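CRISPR-associated endonuclease Cas9 (Campylobacter jejuni subsp. jejuni serotype O:2, PDB 5X2H) uses a guide RNA to recognise invading DNA and cuts its two strands with a RuvC-like and an HNH nuclease domain in bacterial adaptive immunity. Local coordinates at residues I462-Y465 and R466-L469; N470-L473 and K474-K478; I494-L497 and V498-Y501. All coordinates share one frame; numbering follows the deposited sequence.

Contact 1 (I462-Y465 and R466-L469); sequences IKEY and RKVL. With nucleotides of chain B.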
# COMPACT_ATOMS: atom_id res chain seq x y z
N ILE A 462 2.06 -1.63 16.17
CA ILE A 462 3.18 -1.19 17.00
C ILE A 462 2.90 0.19 17.58
O ILE A 462 3.23 0.48 18.73
CB ILE A 462 4.48 -1.21 16.18
CG1 ILE A 462 4.76 -2.63 15.69
CG2 ILE A 462 5.65 -0.69 17.01
CD1 ILE A 462 6.02 -2.74 14.85
N LYS A 463 2.26 1.06 16.79
CA LYS A 463 1.93 2.40 17.27
C LYS A 463 0.99 2.32 18.47
O LYS A 463 1.24 2.96 19.50
CB LYS A 463 1.30 3.21 16.14
CG LYS A 463 0.55 4.45 16.58
CD LYS A 463 -0.94 4.28 16.36
CE LYS A 463 -1.65 5.62 16.25
NZ LYS A 463 -2.39 5.72 14.97
N GLU A 464 -0.08 1.53 18.37
CA GLU A 464 -1.01 1.40 19.48
C GLU A 464 -0.38 0.70 20.67
O GLU A 464 -0.76 0.97 21.81
CB GLU A 464 -2.27 0.65 19.02
CG GLU A 464 -3.15 1.44 18.06
CD GLU A 464 -3.79 2.65 18.71
OE1 GLU A 464 -3.98 3.67 18.01
OE2 GLU A 464 -4.09 2.59 19.92
N TYR A 465 0.58 -0.20 20.43
CA TYR A 465 1.32 -0.78 21.54
C TYR A 465 2.12 0.28 22.28
O TYR A 465 2.12 0.32 23.52
CB TYR A 465 2.23 -1.90 21.05
CG TYR A 465 3.33 -2.26 22.02
CD1 TYR A 465 3.06 -2.99 23.17
CD2 TYR A 465 4.65 -1.88 21.79
CE1 TYR A 465 4.06 -3.33 24.07
CE2 TYR A 465 5.66 -2.21 22.68
CZ TYR A 465 5.36 -2.93 23.81
OH TYR A 465 6.37 -3.26 24.70
N ARG A 466 2.80 1.16 21.54
CA ARG A 466 3.59 2.21 22.17
C ARG A 466 2.70 3.18 22.95
O ARG A 466 3.03 3.57 24.07
CB ARG A 466 4.40 2.96 21.12
CG ARG A 466 4.98 4.27 21.62
CD ARG A 466 5.86 4.94 20.59
NE ARG A 466 6.42 6.19 21.10
CZ ARG A 466 5.86 7.38 20.92
NH1 ARG A 466 4.73 7.49 20.23
NH2 ARG A 466 6.43 8.47 21.42
N LYS A 467 1.57 3.58 22.36
CA LYS A 467 0.68 4.53 23.02
C LYS A 467 0.15 3.97 24.33
O LYS A 467 0.14 4.67 25.35
CB LYS A 467 -0.46 4.91 22.09
CG LYS A 467 -1.50 5.82 22.72
CD LYS A 467 -2.60 6.19 21.73
CE LYS A 467 -2.04 6.95 20.55
NZ LYS A 467 -3.12 7.51 19.69
N VAL A 468 -0.28 2.71 24.33
CA VAL A 468 -0.81 2.10 25.55
C VAL A 468 0.29 1.92 26.58
O VAL A 468 0.10 2.19 27.77
CB VAL A 468 -1.50 0.77 25.22
CG1 VAL A 468 -1.90 0.04 26.50
CG2 VAL A 468 -2.73 1.01 24.35
N LEU A 469 1.47 1.47 26.15
CA LEU A 469 2.58 1.26 27.08
C LEU A 469 3.01 2.58 27.71
O LEU A 469 3.18 2.66 28.93
CB LEU A 469 3.76 0.60 26.36
CG LEU A 469 5.09 0.58 27.12
CD1 LEU A 469 4.99 -0.24 28.41
CD2 LEU A 469 6.21 0.05 26.24
P U B 74 4.57 11.23 20.19
OP1 U B 74 5.52 11.13 21.32
OP2 U B 74 3.52 10.19 20.04
O5' U B 74 3.85 12.65 20.24
C5' U B 74 4.60 13.85 20.33
C4' U B 74 3.76 15.06 20.01
O4' U B 74 3.20 14.93 18.68
C3' U B 74 2.55 15.29 20.90
O3' U B 74 2.90 15.96 22.11
C2' U B 74 1.62 16.12 20.01
O2' U B 74 1.98 17.49 20.04
C1' U B 74 1.94 15.57 18.62
N1 U B 74 0.93 14.60 18.14
C2 U B 74 -0.21 15.12 17.55
O2 U B 74 -0.40 16.31 17.42
N3 U B 74 -1.12 14.19 17.11
C4 U B 74 -1.00 12.81 17.20
O4 U B 74 -1.91 12.10 16.76
C5 U B 74 0.20 12.36 17.81
C6 U B 74 1.11 13.24 18.25
P G B 72 -0.19 4.84 11.99
OP1 G B 72 -0.39 3.80 13.03
OP2 G B 72 -1.26 5.83 11.73
O5' G B 72 1.13 5.67 12.34
C5' G B 72 2.38 5.02 12.51
C4' G B 72 3.52 6.02 12.55
O4' G B 72 3.55 6.80 11.33
C3' G B 72 3.46 7.07 13.65
O3' G B 72 3.87 6.58 14.92
C2' G B 72 4.35 8.17 13.10
O2' G B 72 5.72 7.82 13.23
C1' G B 72 3.98 8.12 11.61
N9 G B 72 2.89 9.06 11.31
C8 G B 72 1.60 8.75 10.92
N7 G B 72 0.86 9.81 10.74
C5 G B 72 1.69 10.88 11.04
C6 G B 72 1.45 12.27 11.02
O6 G B 72 0.41 12.87 10.73
N1 G B 72 2.58 13.00 11.39
C2 G B 72 3.79 12.45 11.72
N2 G B 72 4.76 13.32 12.05
N3 G B 72 4.04 11.15 11.74
C4 G B 72 2.95 10.43 11.39
P G B 73 3.22 7.19 16.26
OP1 G B 73 3.76 6.41 17.40
OP2 G B 73 1.75 7.30 16.05
O5' G B 73 3.79 8.67 16.34
C5' G B 73 5.16 8.92 16.60
C4' G B 73 5.47 10.40 16.54
O4' G B 73 5.02 10.93 15.26
C3' G B 73 4.78 11.28 17.57
O3' G B 73 5.43 11.27 18.83
C2' G B 73 4.79 12.65 16.89
O2' G B 73 6.06 13.26 17.02
C1' G B 73 4.58 12.26 15.43
N9 G B 73 3.17 12.36 15.02
C8 G B 73 2.29 11.32 14.80
N7 G B 73 1.10 11.73 14.45
C5 G B 73 1.20 13.11 14.44
C6 G B 73 0.23 14.11 14.14
O6 G B 73 -0.95 13.95 13.81
N1 G B 73 0.75 15.39 14.25
C2 G B 73 2.04 15.69 14.61
N2 G B 73 2.37 16.99 14.66
N3 G B 73 2.95 14.77 14.89
C4 G B 73 2.47 13.52 14.79
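Tyr465 and Leu469, one helical turn apart, both set CG anti to the backbone N (chi1 162° and 168°), which lays the two side chains alongside each other, pointing the same way. Leu469 CD2 thereby comes 3.9 Å from Tyr465 CZ, at the hydroxyl end of the ring. Tyr465 OH itself is taken by Thr502 of helix 493-505, while the ring meets Phe13 edge-to-face; Leu469 packs on Leu11 and Phe13 of strand 10-15, so both residues face the RuvC interior.

A neighbouring face of the helix meets the guide RNA. Arg466 runs out fully extended from CG to NE and presents both terminal guanidinium nitrogens to one phosphate, whose P lies in the plane of the group at its edge: NH1 bonds to OP2 of U74 of chain B (3.0 Å, 174°) and NH2 to OP1 of U74 of chain B (2.8 Å). A weak third bond joins NH1 to OP1 of G73 of chain B, and NE is held by the carbonyl of Leu441. Lys463 bends at chi2 and chi4 and reaches the phosphate of G72 of chain B through two weak bonds from NZ. The two cations probably offset the charge of three successive phosphates; Lys467 reaches a further phosphate and, weakly, an uracil O4.

Contact 2 (N470-L473 and K474-K478); sequences NALL and KKYGK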
# COMPACT_ATOMS: atom_id res chain seq x y z
N ASN A 470 3.20 3.62 26.90
CA ASN A 470 3.64 4.90 27.43
C ASN A 470 2.59 5.53 28.35
O ASN A 470 2.95 6.21 29.31
CB ASN A 470 4.01 5.85 26.29
CG ASN A 470 5.33 5.49 25.64
OD1 ASN A 470 6.12 4.73 26.20
ND2 ASN A 470 5.58 6.03 24.45
N ALA A 471 1.31 5.30 28.06
CA ALA A 471 0.27 5.78 28.97
C ALA A 471 0.35 5.08 30.32
O ALA A 471 0.16 5.71 31.36
CB ALA A 471 -1.11 5.58 28.34
N LEU A 472 0.63 3.77 30.31
CA LEU A 472 0.80 3.05 31.57
C LEU A 472 2.04 3.54 32.31
O LEU A 472 2.02 3.67 33.54
CB LEU A 472 0.90 1.55 31.30
CG LEU A 472 -0.40 0.86 30.86
CD1 LEU A 472 -0.12 -0.54 30.33
CD2 LEU A 472 -1.39 0.82 32.01
N LEU A 473 3.13 3.80 31.58
CA LEU A 473 4.34 4.30 32.21
C LEU A 473 4.10 5.65 32.86
O LEU A 473 4.62 5.93 33.95
CB LEU A 473 5.47 4.38 31.18
CG LEU A 473 5.97 3.05 30.61
CD1 LEU A 473 6.99 3.29 29.50
CD2 LEU A 473 6.57 2.19 31.71
N LYS A 474 3.32 6.52 32.21
CA LYS A 474 3.01 7.81 32.80
C LYS A 474 2.13 7.67 34.03
O LYS A 474 2.23 8.48 34.97
CB LYS A 474 2.34 8.72 31.77
CG LYS A 474 2.38 10.20 32.14
CD LYS A 474 1.01 10.85 32.03
CE LYS A 474 0.58 11.04 30.58
NZ LYS A 474 1.43 12.04 29.87
N LYS A 475 1.27 6.65 34.07
CA LYS A 475 0.31 6.52 35.16
C LYS A 475 0.93 5.87 36.39
O LYS A 475 0.63 6.26 37.52
CB LYS A 475 -0.91 5.73 34.70
CG LYS A 475 -2.11 5.77 35.65
CD LYS A 475 -3.25 4.90 35.12
CE LYS A 475 -4.46 4.91 36.05
NZ LYS A 475 -5.34 6.10 35.85
N TYR A 476 1.81 4.87 36.20
CA TYR A 476 2.33 4.09 37.30
C TYR A 476 3.85 4.13 37.45
O TYR A 476 4.36 3.63 38.46
CB TYR A 476 1.90 2.62 37.18
CG TYR A 476 0.41 2.42 37.09
CD1 TYR A 476 -0.40 2.53 38.22
CD2 TYR A 476 -0.20 2.11 35.88
CE1 TYR A 476 -1.77 2.34 38.14
CE2 TYR A 476 -1.57 1.92 35.80
CZ TYR A 476 -2.35 2.03 36.93
OH TYR A 476 -3.71 1.84 36.84
N GLY A 477 4.58 4.70 36.50
CA GLY A 477 6.03 4.76 36.60
C GLY A 477 6.71 3.52 36.05
O GLY A 477 6.09 2.64 35.44
N LYS A 478 8.02 3.46 36.28
CA LYS A 478 8.84 2.39 35.72
C LYS A 478 8.40 1.03 36.23
O LYS A 478 7.84 0.89 37.32
CB LYS A 478 10.32 2.62 36.05
CG LYS A 478 10.98 3.76 35.30
CD LYS A 478 12.47 3.80 35.62
CE LYS A 478 13.15 5.00 34.98
NZ LYS A 478 13.08 4.97 33.50
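Between Asn470 and Tyr476 the helix makes its last turns, and its bonding is uneven at Lys475. Lys474 N bonds to Asn470 O at 2.9 Å, whereas Lys475 N divides itself between two weak bonds, to the carbonyls of Ala471 and Leu472. Leu472 O also accepts Tyr476 N at 2.9 Å. The closing bond, Gly477 N to Leu473 O, is short at 2.8 Å, but the donor sits 37° above the carbonyl plane. Gly477 then leaves the helix with positive phi (87°), at backbone angles where a CB would press on the preceding carbonyl oxygen.

Among the side chains, Leu472 and Tyr476 cross at an angle, CD2 of Leu472 lying in the plane of the ring at its edge, 4.0 Å from Tyr476 CE2. Lys475 CG lies over one face of the same ring, offset toward the rim, 3.8 Å above its plane. Leu473 CD2 comes 3.8 Å from Gly477 O, beside the turn.

Tyr476 OH bonds to Asp32 of strand 29-37 and its ring meets Phe24 of strand 19-26; Leu472 packs on Leu11 and Phe13 of strand 10-15, so the end of helix 456-476 lies against three strands of the RuvC sheet.

Contact 3 (I494-L497 and V498-Y501); sequences IARL and VLNY. With nucleotides of chain B.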
# COMPACT_ATOMS: atom_id res chain seq x y z
N ILE A 494 6.14 -10.66 14.52
CA ILE A 494 5.77 -9.35 15.04
C ILE A 494 5.99 -9.29 16.55
O ILE A 494 6.32 -8.23 17.10
CB ILE A 494 4.32 -9.01 14.65
CG1 ILE A 494 4.14 -9.14 13.14
CG2 ILE A 494 3.95 -7.60 15.11
CD1 ILE A 494 2.74 -8.79 12.66
N ALA A 495 5.80 -10.41 17.25
CA ALA A 495 6.10 -10.45 18.67
C ALA A 495 7.59 -10.30 18.92
O ALA A 495 8.01 -9.53 19.80
CB ALA A 495 5.57 -11.74 19.29
N ARG A 496 8.41 -11.04 18.17
CA ARG A 496 9.85 -10.91 18.29
C ARG A 496 10.31 -9.50 17.93
O ARG A 496 11.30 -9.01 18.50
CB ARG A 496 10.54 -11.95 17.41
CG ARG A 496 12.05 -11.94 17.46
CD ARG A 496 12.57 -12.05 18.89
NE ARG A 496 12.08 -13.26 19.56
CZ ARG A 496 12.52 -13.67 20.75
NH1 ARG A 496 12.02 -14.78 21.29
NH2 ARG A 496 13.46 -12.99 21.39
N LEU A 497 9.60 -8.84 17.02
CA LEU A 497 9.95 -7.47 16.66
C LEU A 497 9.62 -6.50 17.79
O LEU A 497 10.45 -5.67 18.16
CB LEU A 497 9.21 -7.07 15.38
CG LEU A 497 9.52 -5.67 14.83
CD1 LEU A 497 11.00 -5.56 14.45
CD2 LEU A 497 8.64 -5.39 13.63
N VAL A 498 8.41 -6.60 18.34
CA VAL A 498 8.02 -5.73 19.44
C VAL A 498 8.92 -5.96 20.65
O VAL A 498 9.27 -5.02 21.37
CB VAL A 498 6.53 -5.95 19.79
CG1 VAL A 498 6.17 -5.23 21.08
CG2 VAL A 498 5.64 -5.47 18.65
N LEU A 499 9.32 -7.21 20.87
CA LEU A 499 10.18 -7.53 22.01
C LEU A 499 11.56 -6.91 21.85
O LEU A 499 12.07 -6.26 22.78
CB LEU A 499 10.27 -9.05 22.18
CG LEU A 499 11.17 -9.59 23.29
CD1 LEU A 499 10.47 -10.74 24.01
CD2 LEU A 499 12.51 -10.05 22.74
N ASN A 500 12.19 -7.10 20.69
CA ASN A 500 13.51 -6.51 20.46
C ASN A 500 13.45 -4.99 20.47
O ASN A 500 14.37 -4.32 20.95
CB ASN A 500 14.08 -7.01 19.13
CG ASN A 500 14.42 -8.48 19.15
OD1 ASN A 500 14.95 -8.99 20.14
ND2 ASN A 500 14.12 -9.18 18.06
N TYR A 501 12.36 -4.43 19.93
CA TYR A 501 12.18 -2.98 19.93
C TYR A 501 11.99 -2.44 21.35
O TYR A 501 12.40 -1.32 21.64
CB TYR A 501 11.00 -2.64 19.02
CG TYR A 501 10.28 -1.32 19.21
CD1 TYR A 501 10.97 -0.12 19.30
CD2 TYR A 501 8.89 -1.28 19.23
CE1 TYR A 501 10.30 1.09 19.45
CE2 TYR A 501 8.21 -0.09 19.37
CZ TYR A 501 8.91 1.09 19.48
OH TYR A 501 8.22 2.27 19.63
P G B 1 14.32 -18.11 17.60
OP1 G B 1 13.44 -18.71 18.64
OP2 G B 1 13.73 -17.57 16.35
O5' G B 1 15.17 -16.95 18.29
C5' G B 1 14.58 -16.08 19.24
C4' G B 1 15.61 -15.20 19.89
O4' G B 1 16.48 -16.00 20.74
C3' G B 1 16.57 -14.49 18.95
O3' G B 1 16.03 -13.31 18.38
C2' G B 1 17.78 -14.24 19.83
O2' G B 1 17.55 -13.14 20.69
C1' G B 1 17.81 -15.52 20.66
N9 G B 1 18.64 -16.57 20.04
C8 G B 1 18.19 -17.76 19.52
N7 G B 1 19.15 -18.50 19.03
C5 G B 1 20.30 -17.74 19.23
C6 G B 1 21.65 -18.03 18.90
O6 G B 1 22.11 -19.03 18.35
N1 G B 1 22.50 -16.99 19.28
C2 G B 1 22.10 -15.84 19.90
N2 G B 1 23.08 -14.96 20.19
N3 G B 1 20.85 -15.56 20.21
C4 G B 1 20.00 -16.55 19.85
P G B 2 16.42 -12.88 16.88
OP1 G B 2 15.75 -11.58 16.60
OP2 G B 2 16.19 -14.04 15.99
O5' G B 2 18.00 -12.62 16.95
C5' G B 2 18.52 -11.52 17.67
C4' G B 2 20.03 -11.44 17.56
O4' G B 2 20.65 -12.59 18.19
C3' G B 2 20.62 -11.44 16.16
O3' G B 2 20.50 -10.19 15.50
C2' G B 2 22.05 -11.86 16.42
O2' G B 2 22.81 -10.77 16.94
C1' G B 2 21.86 -12.89 17.53
N9 G B 2 21.79 -14.25 16.97
C8 G B 2 20.69 -15.06 16.79
N7 G B 2 20.99 -16.21 16.25
C5 G B 2 22.36 -16.15 16.04
C6 G B 2 23.26 -17.10 15.48
O6 G B 2 23.01 -18.23 15.03
N1 G B 2 24.57 -16.63 15.46
C2 G B 2 24.97 -15.40 15.93
N2 G B 2 26.28 -15.13 15.83
N3 G B 2 24.15 -14.51 16.45
C4 G B 2 22.87 -14.95 16.48
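Arg496 reaches past Leu499 and Asn500 to the first nucleotides of the guide. Its CB leads to a CG anti to the backbone N (chi1 -179°), 3.5 Å from Asn500 ND2 and 3.8 Å from OP1 of G2 of chain B. The chain then bends at chi2 and chi3, which brings CD to 3.4 Å from Asn500 ND2 and turns the guanidinium toward the sugar of G1 of chain B. C5' of G1 of chain B sits over the centre of the guanidinium face, 3.4 Å above its plane, close to NE, CZ and NH1. At the tip, NH2 comes near C4' of G1 of chain B and is 3.4 Å from CD2 of Leu499, which runs beside the arginine in the same direction.

All this rests on helix 493-505 of the RuvC domain, where Leu499 packs on strand 530-532 and Val498 and Tyr501 on helix 456-476. Four main-chain bonds repeat between residues four apart, from Val498 N to Ile494 O through Tyr501 N to Leu497 O.

Asn500 crosses Arg496 with its amide plane turned 46° from the guanidinium. Its ND2 gives a weak bond to OP1 of G2 of chain B (3.2 Å), while OD1 accepts from Lys503 NZ.

In the fold
Contacts 1 and 2 follow one another on helix 456-476, whereas contact 3 occupies helix 493-505, and the two helices meet directly: Tyr465 CE2 lies 3.5 Å from Val498 CG1, and Ile462 and Arg466 pack on Tyr501. Contacts 1 and 3 are largely buried, each with an apolar side in this interhelical seam and a polar side on the RNA. Their grips differ: contact 1 relies on charged bonds to phosphates of nucleotides 72-74, contact 3 on a guanidinium whose face is covered by a sugar carbon and one weak amide bond at the first two nucleotides. Contact 2, partly buried and about 20 Å from contact 3 between centres, is a helix terminus whose lysines Lys475 and Lys478 pair with acids of the protein.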